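Local coordinates for protein serpin B3 (Homo sapiens, PDB 4ZK0) that probably inhibits proteases by the serpin mechanism, in which the reactive-centre loop is cleaved and inserted as an extra strand into the main beta sheet, at residues 185-190 with 237-242; 218-223 with 231-236; 252-257 with 368-373; 279-284 with 362-367. One frame throughout, in Å; residues are numbered along the deposited sequence.

Interaction 1 (185-190 with 237-242); sequences QWEKKF and KGKDLS
Glu-187 and Lys-239 form a salt bridge, with NZ of Lys-239 2.9 Å from OE1 of Glu-187 on the syn side of the carboxylate. CG of Glu-187 stands anti to its backbone N (chi1 164°) and the chain then bends at chi2, which carries the acid across to the lysine. CE of Lys-239 also comes to 3.3 Å from OE1 of Glu-187. Nearer the backbone, the N-H of Lys-237 gives a nearly straight bond (170°) to O of Gln-185, at 2.9 Å, while the N-H of Glu-187 goes to O of Pro-235, two residues before Lys-237. Packing is thin: the side chains of Lys-237 and Gln-185 run side by side in the same direction. Trp-186 turns away from 237-242 and is buried; its NE1 bonds to Thr-337 O and its ring stacks on Tyr-236. The two surface segments are thus joined mainly by one backbone bond and one ion pair, and the pair, lying at the surface, is probably weakened by solvent.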
loop_
_atom_site.group_PDB
_atom_site.type_symbol
_atom_site.label_atom_id
_atom_site.label_comp_id
_atom_site.label_asym_id
_atom_site.label_seq_id
_atom_site.Cartn_x
_atom_site.Cartn_y
_atom_site.Cartn_z
ATOM N N GLN A 185 6.412 -17.303 1.946
ATOM C CA GLN A 185 6.853 -18.106 3.072
ATOM C C GLN A 185 7.897 -17.309 3.856
ATOM O O GLN A 185 8.728 -16.662 3.259
ATOM C CB GLN A 185 7.584 -19.373 2.596
ATOM C CG GLN A 185 6.735 -20.327 1.784
ATOM C CD GLN A 185 7.558 -21.549 1.360
ATOM O OE1 GLN A 185 8.345 -22.059 2.137
ATOM N NE2 GLN A 185 7.409 -21.971 0.141
ATOM N N TRP A 186 7.907 -17.451 5.165
ATOM C CA TRP A 186 8.960 -16.859 5.933
ATOM C C TRP A 186 10.274 -17.577 5.622
ATOM O O TRP A 186 10.295 -18.771 5.345
ATOM C CB TRP A 186 8.730 -17.027 7.420
ATOM C CG TRP A 186 7.628 -16.307 7.987
ATOM C CD1 TRP A 186 6.587 -16.865 8.643
ATOM C CD2 TRP A 186 7.413 -14.891 8.008
ATOM N NE1 TRP A 186 5.720 -15.903 9.059
ATOM C CE2 TRP A 186 6.188 -14.677 8.668
ATOM C CE3 TRP A 186 8.120 -13.792 7.525
ATOM C CZ2 TRP A 186 5.660 -13.417 8.863
ATOM C CZ3 TRP A 186 7.625 -12.557 7.733
ATOM C CH2 TRP A 186 6.378 -12.373 8.382
ATOM N N GLU A 187 11.376 -16.863 5.694
ATOM C CA GLU A 187 12.629 -17.546 5.571
ATOM C C GLU A 187 12.781 -18.580 6.708
ATOM O O GLU A 187 13.189 -19.708 6.480
ATOM C CB GLU A 187 13.751 -16.577 5.671
ATOM C CG GLU A 187 15.026 -17.297 5.942
ATOM C CD GLU A 187 16.035 -16.890 4.975
ATOM O OE1 GLU A 187 16.732 -15.913 5.290
ATOM O OE2 GLU A 187 16.025 -17.495 3.876
ATOM N N LYS A 188 12.429 -18.181 7.918
ATOM C CA LYS A 188 12.407 -19.089 9.048
ATOM C C LYS A 188 10.988 -19.164 9.554
ATOM O O LYS A 188 10.501 -18.227 10.168
ATOM C CB LYS A 188 13.332 -18.521 10.105
ATOM C CG LYS A 188 14.785 -18.732 9.726
ATOM C CD LYS A 188 15.666 -17.562 10.123
ATOM C CE LYS A 188 17.132 -17.915 10.006
ATOM N NZ LYS A 188 17.931 -16.844 10.678
ATOM N N LYS A 189 10.319 -20.268 9.265
ATOM C CA LYS A 189 8.952 -20.442 9.641
ATOM C C LYS A 189 8.806 -20.598 11.152
ATOM O O LYS A 189 9.705 -21.059 11.806
ATOM C CB LYS A 189 8.395 -21.661 8.928
ATOM C CG LYS A 189 8.166 -21.474 7.437
ATOM C CD LYS A 189 7.395 -22.670 6.938
ATOM C CE LYS A 189 6.846 -22.534 5.540
ATOM N NZ LYS A 189 7.891 -22.645 4.485
ATOM N N PHE A 190 7.682 -20.185 11.711
ATOM C CA PHE A 190 7.357 -20.449 13.127
ATOM C C PHE A 190 6.822 -21.850 13.283
ATOM O O PHE A 190 6.216 -22.413 12.376
ATOM C CB PHE A 190 6.295 -19.486 13.628
ATOM C CG PHE A 190 6.765 -18.060 13.670
ATOM C CD1 PHE A 190 6.686 -17.252 12.542
ATOM C CD2 PHE A 190 7.291 -17.535 14.827
ATOM C CE1 PHE A 190 7.078 -15.935 12.603
ATOM C CE2 PHE A 190 7.683 -16.218 14.890
ATOM C CZ PHE A 190 7.598 -15.414 13.765
ATOM N N LYS A 237 11.456 -16.117 2.429
ATOM C CA LYS A 237 12.357 -17.048 1.811
ATOM C C LYS A 237 12.852 -16.492 0.484
ATOM O O LYS A 237 12.065 -16.116 -0.360
ATOM C CB LYS A 237 11.684 -18.385 1.608
ATOM C CG LYS A 237 12.692 -19.493 1.261
ATOM C CD LYS A 237 11.999 -20.852 1.191
ATOM C CE LYS A 237 12.923 -21.919 0.596
ATOM N NZ LYS A 237 12.221 -23.235 0.727
ATOM N N GLY A 238 14.171 -16.411 0.340
ATOM C CA GLY A 238 14.817 -15.960 -0.894
ATOM C C GLY A 238 15.353 -14.587 -0.580
ATOM O O GLY A 238 16.266 -14.097 -1.229
ATOM N N LYS A 239 14.766 -13.948 0.427
ATOM C CA LYS A 239 15.209 -12.636 0.860
ATOM C C LYS A 239 15.043 -11.550 -0.160
ATOM O O LYS A 239 15.540 -10.462 0.065
ATOM C CB LYS A 239 16.683 -12.663 1.324
ATOM C CG LYS A 239 16.959 -13.404 2.632
ATOM C CD LYS A 239 18.346 -12.988 3.150
ATOM C CE LYS A 239 18.585 -13.222 4.640
ATOM N NZ LYS A 239 19.244 -14.541 4.844
ATOM N N ASP A 240 14.297 -11.768 -1.231
ATOM C CA ASP A 240 13.898 -10.669 -2.067
ATOM C C ASP A 240 12.920 -9.678 -1.397
ATOM O O ASP A 240 12.836 -8.533 -1.849
ATOM C CB ASP A 240 13.233 -11.154 -3.335
ATOM C CG ASP A 240 14.176 -11.902 -4.235
ATOM O OD1 ASP A 240 15.397 -11.900 -3.966
ATOM O OD2 ASP A 240 13.655 -12.505 -5.181
ATOM N N LEU A 241 12.197 -10.124 -0.366
ATOM C CA LEU A 241 11.341 -9.267 0.464
ATOM C C LEU A 241 11.494 -9.637 1.908
ATOM O O LEU A 241 11.891 -10.780 2.229
ATOM C CB LEU A 241 9.864 -9.421 0.097
ATOM C CG LEU A 241 9.467 -8.905 -1.303
ATOM C CD1 LEU A 241 9.507 -10.081 -2.271
ATOM C CD2 LEU A 241 8.056 -8.359 -1.335
ATOM N N SER A 242 11.175 -8.659 2.757
ATOM C CA SER A 242 11.153 -8.778 4.220
ATOM C C SER A 242 9.996 -8.001 4.802
ATOM O O SER A 242 9.527 -7.031 4.222
ATOM C CB SER A 242 12.419 -8.176 4.855
ATOM O OG SER A 242 13.566 -8.832 4.394
#

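Interaction 2 (218-223 with 231-236); sequences SFHFAS and VLEIPY. With ZN (zinc ion), chain C.
Leu-232 packs against Phe-219 and Phe-221. Its CD1 rests 3.7 Å from CB of Phe-219 while its CD2 sits over one face of the Phe-219 ring; the same CD1 meets the Phe-221 ring at its edge. CD of Pro-235 approaches the edge of Phe-219, 4.0 Å from its CD1. These strands make an antiparallel hairpin, the first two strands of serpin sheet B. Ala-222 and Val-231 are a hydrogen-bonded pair, Phe-221 and Leu-232 a non-hydrogen-bonded one, and N of Glu-233 bonds to O of His-220. Beyond it a water accepts from His-220 N and donates to Glu-233 O. At the polar edge CG of His-220 lies beside the backbone N (chi1 -60°), setting the ring alongside the extended Glu-233 side chain. ND1 of His-220 donates to OE1 of Glu-233 (3.1 Å), which lies near the ring plane but is met from above the carboxylate plane. The ND1 bond helps fix the imidazole's rotation; OE2 of Glu-233 goes to Ser-242 OG. NE2 of His-220 binds a zinc ion, which Glu-277 also ligates.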
loop_
_atom_site.group_PDB
_atom_site.type_symbol
_atom_site.label_atom_id
_atom_site.label_comp_id
_atom_site.label_asym_id
_atom_site.label_seq_id
_atom_site.Cartn_x
_atom_site.Cartn_y
_atom_site.Cartn_z
ATOM N N SER A 218 18.272 -15.870 14.793
ATOM C CA SER A 218 18.873 -14.564 14.558
ATOM C C SER A 218 18.289 -13.811 13.364
ATOM O O SER A 218 17.917 -14.382 12.338
ATOM C CB SER A 218 20.376 -14.709 14.398
ATOM O OG SER A 218 20.579 -15.941 13.776
ATOM N N PHE A 219 18.294 -12.499 13.505
ATOM C CA PHE A 219 17.652 -11.592 12.594
ATOM C C PHE A 219 18.464 -10.328 12.697
ATOM O O PHE A 219 19.070 -10.099 13.734
ATOM C CB PHE A 219 16.239 -11.219 13.087
ATOM C CG PHE A 219 15.248 -12.331 13.082
ATOM C CD1 PHE A 219 14.647 -12.752 11.895
ATOM C CD2 PHE A 219 14.855 -12.926 14.268
ATOM C CE1 PHE A 219 13.676 -13.766 11.904
ATOM C CE2 PHE A 219 13.893 -13.931 14.293
ATOM C CZ PHE A 219 13.314 -14.364 13.108
ATOM N N HIS A 220 18.437 -9.507 11.654
ATOM C CA HIS A 220 18.874 -8.148 11.766
ATOM C C HIS A 220 17.933 -7.361 12.734
ATOM O O HIS A 220 16.680 -7.336 12.541
ATOM C CB HIS A 220 18.893 -7.470 10.390
ATOM C CG HIS A 220 19.795 -8.134 9.401
ATOM N ND1 HIS A 220 19.438 -8.342 8.085
ATOM C CD2 HIS A 220 21.028 -8.671 9.544
ATOM C CE1 HIS A 220 20.420 -8.966 7.458
ATOM N NE2 HIS A 220 21.394 -9.177 8.320
ATOM N N PHE A 221 18.568 -6.685 13.688
ATOM C CA PHE A 221 17.964 -6.082 14.871
ATOM C C PHE A 221 18.669 -4.762 15.183
ATOM O O PHE A 221 19.880 -4.689 15.052
ATOM C CB PHE A 221 18.123 -7.021 16.075
ATOM C CG PHE A 221 17.709 -6.405 17.390
ATOM C CD1 PHE A 221 16.414 -6.500 17.843
ATOM C CD2 PHE A 221 18.625 -5.764 18.197
ATOM C CE1 PHE A 221 16.033 -5.971 19.050
ATOM C CE2 PHE A 221 18.253 -5.218 19.405
ATOM C CZ PHE A 221 16.947 -5.302 19.828
ATOM N N ALA A 222 17.934 -3.715 15.555
ATOM C CA ALA A 222 18.536 -2.538 16.241
ATOM C C ALA A 222 17.675 -2.019 17.350
ATOM O O ALA A 222 16.407 -2.025 17.224
ATOM C CB ALA A 222 18.782 -1.402 15.265
ATOM N N SER A 223 18.346 -1.585 18.435
ATOM C CA SER A 223 17.726 -0.777 19.498
ATOM C C SER A 223 17.783 0.703 19.157
ATOM O O SER A 223 18.871 1.244 18.977
ATOM C CB SER A 223 18.459 -0.942 20.820
ATOM O OG SER A 223 17.955 -2.056 21.517
ATOM N N VAL A 231 13.752 -2.344 16.262
ATOM C CA VAL A 231 13.477 -2.717 14.873
ATOM C C VAL A 231 13.961 -4.128 14.589
ATOM O O VAL A 231 15.066 -4.521 14.954
ATOM C CB VAL A 231 14.224 -1.840 13.809
ATOM C CG1 VAL A 231 13.408 -1.760 12.543
ATOM C CG2 VAL A 231 14.492 -0.453 14.283
ATOM N N LEU A 232 13.149 -4.862 13.866
ATOM C CA LEU A 232 13.502 -6.188 13.419
ATOM C C LEU A 232 13.185 -6.359 11.976
ATOM O O LEU A 232 12.137 -5.930 11.518
ATOM C CB LEU A 232 12.694 -7.192 14.210
ATOM C CG LEU A 232 13.351 -8.556 14.219
ATOM C CD1 LEU A 232 14.619 -8.521 15.069
ATOM C CD2 LEU A 232 12.326 -9.550 14.768
ATOM N N GLU A 233 14.059 -7.029 11.258
ATOM C CA GLU A 233 13.779 -7.438 9.911
ATOM C C GLU A 233 13.522 -8.932 9.879
ATOM O O GLU A 233 14.369 -9.714 10.290
ATOM C CB GLU A 233 14.907 -7.060 8.955
ATOM C CG GLU A 233 14.736 -7.727 7.607
ATOM C CD GLU A 233 15.901 -7.609 6.640
ATOM O OE1 GLU A 233 16.956 -7.013 6.910
ATOM O OE2 GLU A 233 15.704 -8.080 5.527
ATOM N N ILE A 234 12.343 -9.319 9.351
ATOM C CA ILE A 234 11.926 -10.717 9.263
ATOM C C ILE A 234 11.874 -11.092 7.780
ATOM O O ILE A 234 10.918 -10.741 7.090
ATOM C CB ILE A 234 10.523 -10.917 9.874
ATOM C CG1 ILE A 234 10.447 -10.184 11.212
ATOM C CG2 ILE A 234 10.197 -12.397 9.947
ATOM C CD1 ILE A 234 9.151 -10.335 12.002
ATOM N N PRO A 235 12.897 -11.759 7.265
ATOM C CA PRO A 235 12.927 -12.003 5.817
ATOM C C PRO A 235 11.962 -13.093 5.300
ATOM O O PRO A 235 11.639 -14.043 6.033
ATOM C CB PRO A 235 14.396 -12.433 5.564
ATOM C CG PRO A 235 15.092 -12.310 6.865
ATOM C CD PRO A 235 14.063 -12.378 7.935
ATOM N N TYR A 236 11.436 -12.909 4.090
ATOM C CA TYR A 236 10.769 -14.002 3.364
ATOM C C TYR A 236 11.842 -14.885 2.707
ATOM O O TYR A 236 13.027 -14.476 2.501
ATOM C CB TYR A 236 9.743 -13.465 2.365
ATOM C CG TYR A 236 8.642 -12.742 3.123
ATOM C CD1 TYR A 236 7.626 -13.438 3.718
ATOM C CD2 TYR A 236 8.668 -11.365 3.294
ATOM C CE1 TYR A 236 6.638 -12.786 4.450
ATOM C CE2 TYR A 236 7.686 -10.700 4.009
ATOM C CZ TYR A 236 6.683 -11.428 4.599
ATOM O OH TYR A 236 5.733 -10.788 5.370
HETATM ZN ZN ZN C . 22.457 -11.004 7.986
HETATM O O HOH W 1 16.773 -10.440 9.519
#

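Interaction 3 (252-257 with 368-373); sequences DGLQKL and PFLFFI
Leu-254 lies across Pro-368 and Leu-370, one methyl for each: CD2 touches CB of Pro-368 at 3.7 Å, and CD1 rests 3.8 Å from CG of Leu-370. Its CG is anti to the backbone N (chi1 -170°), which carries the fork off the start of the helix and over the strand. One turn on, Leu-257 meets Leu-370 tip to tip, with CD2 of Leu-257 4.1 Å from CD1 of Leu-370. Leu-370 is therefore held by two leucines from the same helix, its CG and CD2 against the first and its CD1 against the second. Phe-16 of helix 4-22 and Tyr-384 and Arg-386 of strand 380-387 also pack on it. Phe-369 leaves the strand on the side away from the helix and packs on Val-245 and Leu-247. The contact between the two segments is apolar and buried. This is the serpin arrangement in which the short helix 254-260, helix G of the family, packs on the start of the fourth strand of sheet B.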
loop_
_atom_site.group_PDB
_atom_site.type_symbol
_atom_site.label_atom_id
_atom_site.label_comp_id
_atom_site.label_asym_id
_atom_site.label_seq_id
_atom_site.Cartn_x
_atom_site.Cartn_y
_atom_site.Cartn_z
ATOM N N ASP A 252 2.603 1.975 25.559
ATOM C CA ASP A 252 1.985 3.173 25.059
ATOM C C ASP A 252 2.994 4.071 24.370
ATOM O O ASP A 252 2.781 5.278 24.283
ATOM C CB ASP A 252 1.371 3.949 26.237
ATOM C CG ASP A 252 2.443 4.420 27.282
ATOM O OD1 ASP A 252 3.666 4.288 27.064
ATOM O OD2 ASP A 252 2.052 4.955 28.326
ATOM N N GLY A 253 4.124 3.518 23.919
ATOM C CA GLY A 253 5.140 4.365 23.248
ATOM C C GLY A 253 4.873 4.612 21.758
ATOM O O GLY A 253 5.642 5.292 21.093
ATOM N N LEU A 254 3.789 4.069 21.227
ATOM C CA LEU A 254 3.571 4.151 19.781
ATOM C C LEU A 254 3.421 5.575 19.237
ATOM O O LEU A 254 4.017 5.947 18.197
ATOM C CB LEU A 254 2.366 3.322 19.386
ATOM C CG LEU A 254 2.197 3.146 17.852
ATOM C CD1 LEU A 254 3.326 2.365 17.231
ATOM C CD2 LEU A 254 0.876 2.469 17.542
ATOM N N GLN A 255 2.633 6.385 19.938
ATOM C CA GLN A 255 2.364 7.744 19.477
ATOM C C GLN A 255 3.630 8.550 19.239
ATOM O O GLN A 255 3.729 9.316 18.266
ATOM C CB GLN A 255 1.454 8.498 20.450
ATOM C CG GLN A 255 1.291 9.963 20.057
ATOM C CD GLN A 255 0.741 10.838 21.177
ATOM O OE1 GLN A 255 1.327 11.885 21.521
ATOM N NE2 GLN A 255 -0.392 10.429 21.735
ATOM N N LYS A 256 4.600 8.377 20.122
ATOM C CA LYS A 256 5.854 9.118 20.044
ATOM C C LYS A 256 6.706 8.602 18.900
ATOM O O LYS A 256 7.235 9.365 18.087
ATOM C CB LYS A 256 6.590 8.997 21.378
ATOM C CG LYS A 256 8.101 9.163 21.279
ATOM C CD LYS A 256 8.794 8.326 22.340
ATOM C CE LYS A 256 10.296 8.374 22.156
ATOM N NZ LYS A 256 10.882 9.666 22.603
ATOM N N LEU A 257 6.838 7.285 18.821
ATOM C CA LEU A 257 7.372 6.681 17.613
ATOM C C LEU A 257 6.657 7.210 16.346
ATOM O O LEU A 257 7.297 7.596 15.389
ATOM C CB LEU A 257 7.295 5.184 17.712
ATOM C CG LEU A 257 7.755 4.444 16.445
ATOM C CD1 LEU A 257 9.170 4.852 16.073
ATOM C CD2 LEU A 257 7.685 2.926 16.615
ATOM N N PRO A 368 1.054 -2.383 20.716
ATOM C CA PRO A 368 0.989 -1.894 19.373
ATOM C C PRO A 368 2.334 -1.684 18.612
ATOM O O PRO A 368 3.330 -1.264 19.189
ATOM C CB PRO A 368 0.260 -0.593 19.545
ATOM C CG PRO A 368 -0.729 -0.875 20.614
ATOM C CD PRO A 368 0.162 -1.623 21.602
ATOM N N PHE A 369 2.369 -2.074 17.338
ATOM C CA PHE A 369 3.550 -1.889 16.509
ATOM C C PHE A 369 3.239 -1.478 15.066
ATOM O O PHE A 369 2.097 -1.546 14.579
ATOM C CB PHE A 369 4.382 -3.166 16.536
ATOM C CG PHE A 369 3.657 -4.363 16.014
ATOM C CD1 PHE A 369 3.613 -4.630 14.659
ATOM C CD2 PHE A 369 2.929 -5.175 16.871
ATOM C CE1 PHE A 369 2.916 -5.709 14.163
ATOM C CE2 PHE A 369 2.234 -6.281 16.384
ATOM C CZ PHE A 369 2.241 -6.549 15.016
ATOM N N LEU A 370 4.300 -1.069 14.376
ATOM C CA LEU A 370 4.213 -0.634 12.994
ATOM C C LEU A 370 4.945 -1.709 12.270
ATOM O O LEU A 370 5.858 -2.339 12.818
ATOM C CB LEU A 370 4.894 0.717 12.754
ATOM C CG LEU A 370 4.396 1.870 13.607
ATOM C CD1 LEU A 370 5.244 3.111 13.373
ATOM C CD2 LEU A 370 2.953 2.163 13.242
ATOM N N PHE A 371 4.483 -1.990 11.063
ATOM C CA PHE A 371 5.125 -3.010 10.243
ATOM C C PHE A 371 4.950 -2.679 8.759
ATOM O O PHE A 371 4.028 -1.927 8.354
ATOM C CB PHE A 371 4.559 -4.363 10.564
ATOM C CG PHE A 371 3.122 -4.493 10.182
ATOM C CD1 PHE A 371 2.135 -4.022 11.007
ATOM C CD2 PHE A 371 2.761 -5.107 8.997
ATOM C CE1 PHE A 371 0.811 -4.085 10.645
ATOM C CE2 PHE A 371 1.435 -5.219 8.635
ATOM C CZ PHE A 371 0.446 -4.714 9.456
ATOM N N PHE A 372 5.864 -3.206 7.963
ATOM C CA PHE A 372 5.798 -3.029 6.518
ATOM C C PHE A 372 6.508 -4.112 5.756
ATOM O O PHE A 372 7.373 -4.787 6.296
ATOM C CB PHE A 372 6.276 -1.664 6.067
ATOM C CG PHE A 372 7.705 -1.336 6.424
ATOM C CD1 PHE A 372 8.010 -0.736 7.624
ATOM C CD2 PHE A 372 8.727 -1.523 5.482
ATOM C CE1 PHE A 372 9.303 -0.368 7.920
ATOM C CE2 PHE A 372 10.024 -1.153 5.767
ATOM C CZ PHE A 372 10.309 -0.563 6.988
ATOM N N ILE A 373 6.053 -4.309 4.519
ATOM C CA ILE A 373 6.615 -5.289 3.644
ATOM C C ILE A 373 7.447 -4.539 2.618
ATOM O O ILE A 373 6.977 -3.627 1.949
ATOM C CB ILE A 373 5.552 -6.163 2.993
ATOM C CG1 ILE A 373 4.787 -6.945 4.088
ATOM C CG2 ILE A 373 6.200 -7.124 2.031
ATOM C CD1 ILE A 373 3.560 -7.694 3.584
#

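Interaction 4 (279-284 with 362-367); sequences RVDLHL and EFHCNH. With ZN (zinc ion), chain B.
Asp-281 and His-364 meet beside a zinc ion: NE2 of His-364 donates to OD2 of Asp-281 at 3.2 Å. OD2 lies near the plane of the His-364 ring, while NE2 approaches it from above the carboxylate plane; the two planes are 87° apart. With CG of Asp-281 anti to the backbone N (chi1 -176°), both carboxylate oxygens reach the metal, OD1 of Asp-281 at 2.2 Å and OD2 at 2.5 Å. His-283, on the same face of the strand, binds it through NE2 at 2.1 Å, and a water is a further ligand. The His-283 and His-364 side chains run side by side, both with CG beside the backbone N, and their rings stack face to face, centroids 4.1 Å apart. CB of Glu-362 lies over the opposite face of the His-364 ring, so this second-shell histidine is sandwiched as well as bonded. On the buried face, CD1 of Leu-282 packs on CD2 of Phe-363 (3.6 Å), and CG1 of Val-280 touches CB of Phe-363. The strands pair in parallel through backbone hydrogen bonds, the last from N of Cys-365, the centre of an inverse gamma turn, to O of His-283. The pairing matches serpin sheet C, whose first strand follows the reactive-centre loop and lies parallel to the second.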
loop_
_atom_site.group_PDB
_atom_site.type_symbol
_atom_site.label_atom_id
_atom_site.label_comp_id
_atom_site.label_asym_id
_atom_site.label_seq_id
_atom_site.Cartn_x
_atom_site.Cartn_y
_atom_site.Cartn_z
ATOM N N ARG A 279 20.535 -12.746 18.016
ATOM C CA ARG A 279 19.608 -13.782 18.411
ATOM C C ARG A 279 18.447 -13.148 19.096
ATOM O O ARG A 279 18.610 -12.414 20.065
ATOM C CB ARG A 279 20.263 -14.770 19.345
ATOM C CG ARG A 279 21.374 -15.520 18.643
ATOM C CD ARG A 279 21.252 -17.004 18.903
ATOM N NE ARG A 279 22.547 -17.650 18.758
ATOM C CZ ARG A 279 23.563 -17.503 19.607
ATOM N NH1 ARG A 279 23.446 -16.727 20.691
ATOM N NH2 ARG A 279 24.704 -18.138 19.370
ATOM N N VAL A 280 17.257 -13.419 18.593
ATOM C CA VAL A 280 16.116 -12.699 19.087
ATOM C C VAL A 280 15.058 -13.712 19.431
ATOM O O VAL A 280 14.766 -14.576 18.637
ATOM C CB VAL A 280 15.588 -11.695 18.069
ATOM C CG1 VAL A 280 14.416 -10.929 18.661
ATOM C CG2 VAL A 280 16.717 -10.743 17.685
ATOM N N ASP A 281 14.541 -13.599 20.655
ATOM C CA ASP A 281 13.337 -14.271 21.041
ATOM C C ASP A 281 12.153 -13.426 20.508
ATOM O O ASP A 281 11.726 -12.430 21.120
ATOM C CB ASP A 281 13.283 -14.405 22.579
ATOM C CG ASP A 281 12.070 -15.185 23.038
ATOM O OD1 ASP A 281 11.645 -16.095 22.308
ATOM O OD2 ASP A 281 11.546 -14.894 24.119
ATOM N N LEU A 282 11.625 -13.870 19.374
ATOM C CA LEU A 282 10.625 -13.159 18.669
ATOM C C LEU A 282 9.301 -13.768 18.974
ATOM O O LEU A 282 9.090 -14.948 18.698
ATOM C CB LEU A 282 10.903 -13.233 17.196
ATOM C CG LEU A 282 9.816 -12.702 16.263
ATOM C CD1 LEU A 282 9.538 -11.228 16.426
ATOM C CD2 LEU A 282 10.195 -13.016 14.842
ATOM N N HIS A 283 8.414 -12.944 19.522
ATOM C CA HIS A 283 7.036 -13.300 19.724
ATOM C C HIS A 283 6.237 -12.390 18.793
ATOM O O HIS A 283 6.228 -11.150 18.948
ATOM C CB HIS A 283 6.608 -13.035 21.162
ATOM C CG HIS A 283 7.185 -13.982 22.162
ATOM N ND1 HIS A 283 6.623 -14.152 23.415
ATOM C CD2 HIS A 283 8.231 -14.829 22.093
ATOM C CE1 HIS A 283 7.330 -15.040 24.083
ATOM N NE2 HIS A 283 8.304 -15.473 23.307
ATOM N N LEU A 284 5.580 -12.992 17.815
ATOM C CA LEU A 284 4.806 -12.230 16.843
ATOM C C LEU A 284 3.402 -12.856 16.735
ATOM O O LEU A 284 3.263 -14.059 16.495
ATOM C CB LEU A 284 5.522 -12.285 15.496
ATOM C CG LEU A 284 4.902 -11.472 14.359
ATOM C CD1 LEU A 284 5.140 -9.955 14.475
ATOM C CD2 LEU A 284 5.419 -11.974 13.025
ATOM N N GLU A 362 15.040 -9.629 23.147
ATOM C CA GLU A 362 13.661 -10.015 23.086
ATOM C C GLU A 362 12.962 -9.067 22.133
ATOM O O GLU A 362 13.337 -7.937 22.005
ATOM C CB GLU A 362 13.016 -9.915 24.465
ATOM C CG GLU A 362 13.524 -10.958 25.466
ATOM C CD GLU A 362 12.973 -10.712 26.868
ATOM O OE1 GLU A 362 12.116 -9.806 27.024
ATOM O OE2 GLU A 362 13.395 -11.391 27.822
ATOM N N PHE A 363 11.946 -9.556 21.457
ATOM C CA PHE A 363 11.180 -8.730 20.588
ATOM C C PHE A 363 9.754 -9.217 20.678
ATOM O O PHE A 363 9.364 -10.045 19.891
ATOM C CB PHE A 363 11.747 -8.799 19.135
ATOM C CG PHE A 363 11.271 -7.667 18.259
ATOM C CD1 PHE A 363 11.939 -6.478 18.239
ATOM C CD2 PHE A 363 10.146 -7.806 17.481
ATOM C CE1 PHE A 363 11.486 -5.441 17.438
ATOM C CE2 PHE A 363 9.687 -6.781 16.676
ATOM C CZ PHE A 363 10.349 -5.586 16.683
ATOM N N HIS A 364 9.006 -8.721 21.658
ATOM C CA HIS A 364 7.704 -9.281 22.036
ATOM C C HIS A 364 6.582 -8.391 21.565
ATOM O O HIS A 364 6.299 -7.349 22.147
ATOM C CB HIS A 364 7.603 -9.495 23.568
ATOM C CG HIS A 364 8.523 -10.554 24.111
ATOM N ND1 HIS A 364 8.687 -10.775 25.466
ATOM C CD2 HIS A 364 9.321 -11.449 23.487
ATOM C CE1 HIS A 364 9.518 -11.787 25.647
ATOM N NE2 HIS A 364 9.928 -12.208 24.463
ATOM N N CYS A 365 5.925 -8.789 20.485
ATOM C CA CYS A 365 4.942 -7.899 19.871
ATOM C C CYS A 365 3.565 -8.038 20.535
ATOM O O CYS A 365 2.565 -8.398 19.868
ATOM C CB CYS A 365 4.896 -8.187 18.375
ATOM S SG CYS A 365 6.409 -7.683 17.523
ATOM N N ASN A 366 3.489 -7.706 21.832
ATOM C CA ASN A 366 2.209 -7.830 22.597
ATOM C C ASN A 366 1.640 -6.526 22.960
ATOM O O ASN A 366 0.884 -6.429 23.927
ATOM C CB ASN A 366 2.382 -8.639 23.897
ATOM C CG ASN A 366 3.570 -8.167 24.683
ATOM O OD1 ASN A 366 3.999 -7.010 24.530
ATOM N ND2 ASN A 366 4.176 -9.050 25.412
ATOM N N HIS A 367 1.975 -5.522 22.165
ATOM C CA HIS A 367 1.375 -4.245 22.292
ATOM C C HIS A 367 1.565 -3.607 20.921
ATOM O O HIS A 367 2.169 -4.239 20.058
ATOM C CB HIS A 367 1.987 -3.449 23.470
ATOM C CG HIS A 367 3.446 -3.200 23.360
ATOM N ND1 HIS A 367 4.383 -4.059 23.882
ATOM C CD2 HIS A 367 4.137 -2.155 22.843
ATOM C CE1 HIS A 367 5.594 -3.573 23.652
ATOM N NE2 HIS A 367 5.470 -2.415 23.036
HETATM ZN ZN ZN B . 9.982 -16.764 23.568
HETATM O O HOH W 2 10.234 -18.621 22.235
#

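From the N terminus, interaction 1 opens first, at the end of strand 174-185, and closes when the chain reaches the turn before strand 241-248. Nested inside that loop is interaction 2, the hairpin of strands 206-224 and 229-235; the two contacts touch, as Trp-186 packs on Ile-234. Interaction 3 opens next, at helix 254-260, and closes on strand 369-375, tying the helix to sheet B. Interaction 4 is nested inside that loop, joining strand 276-294 to strand 361-364, and its second segment runs straight into that of interaction 3. Leu-232 against Leu-282 and Phe-363 packs interaction 2 on interaction 4, joining sheets B and C, while Phe-190 reaches Leu-282 from interaction 1.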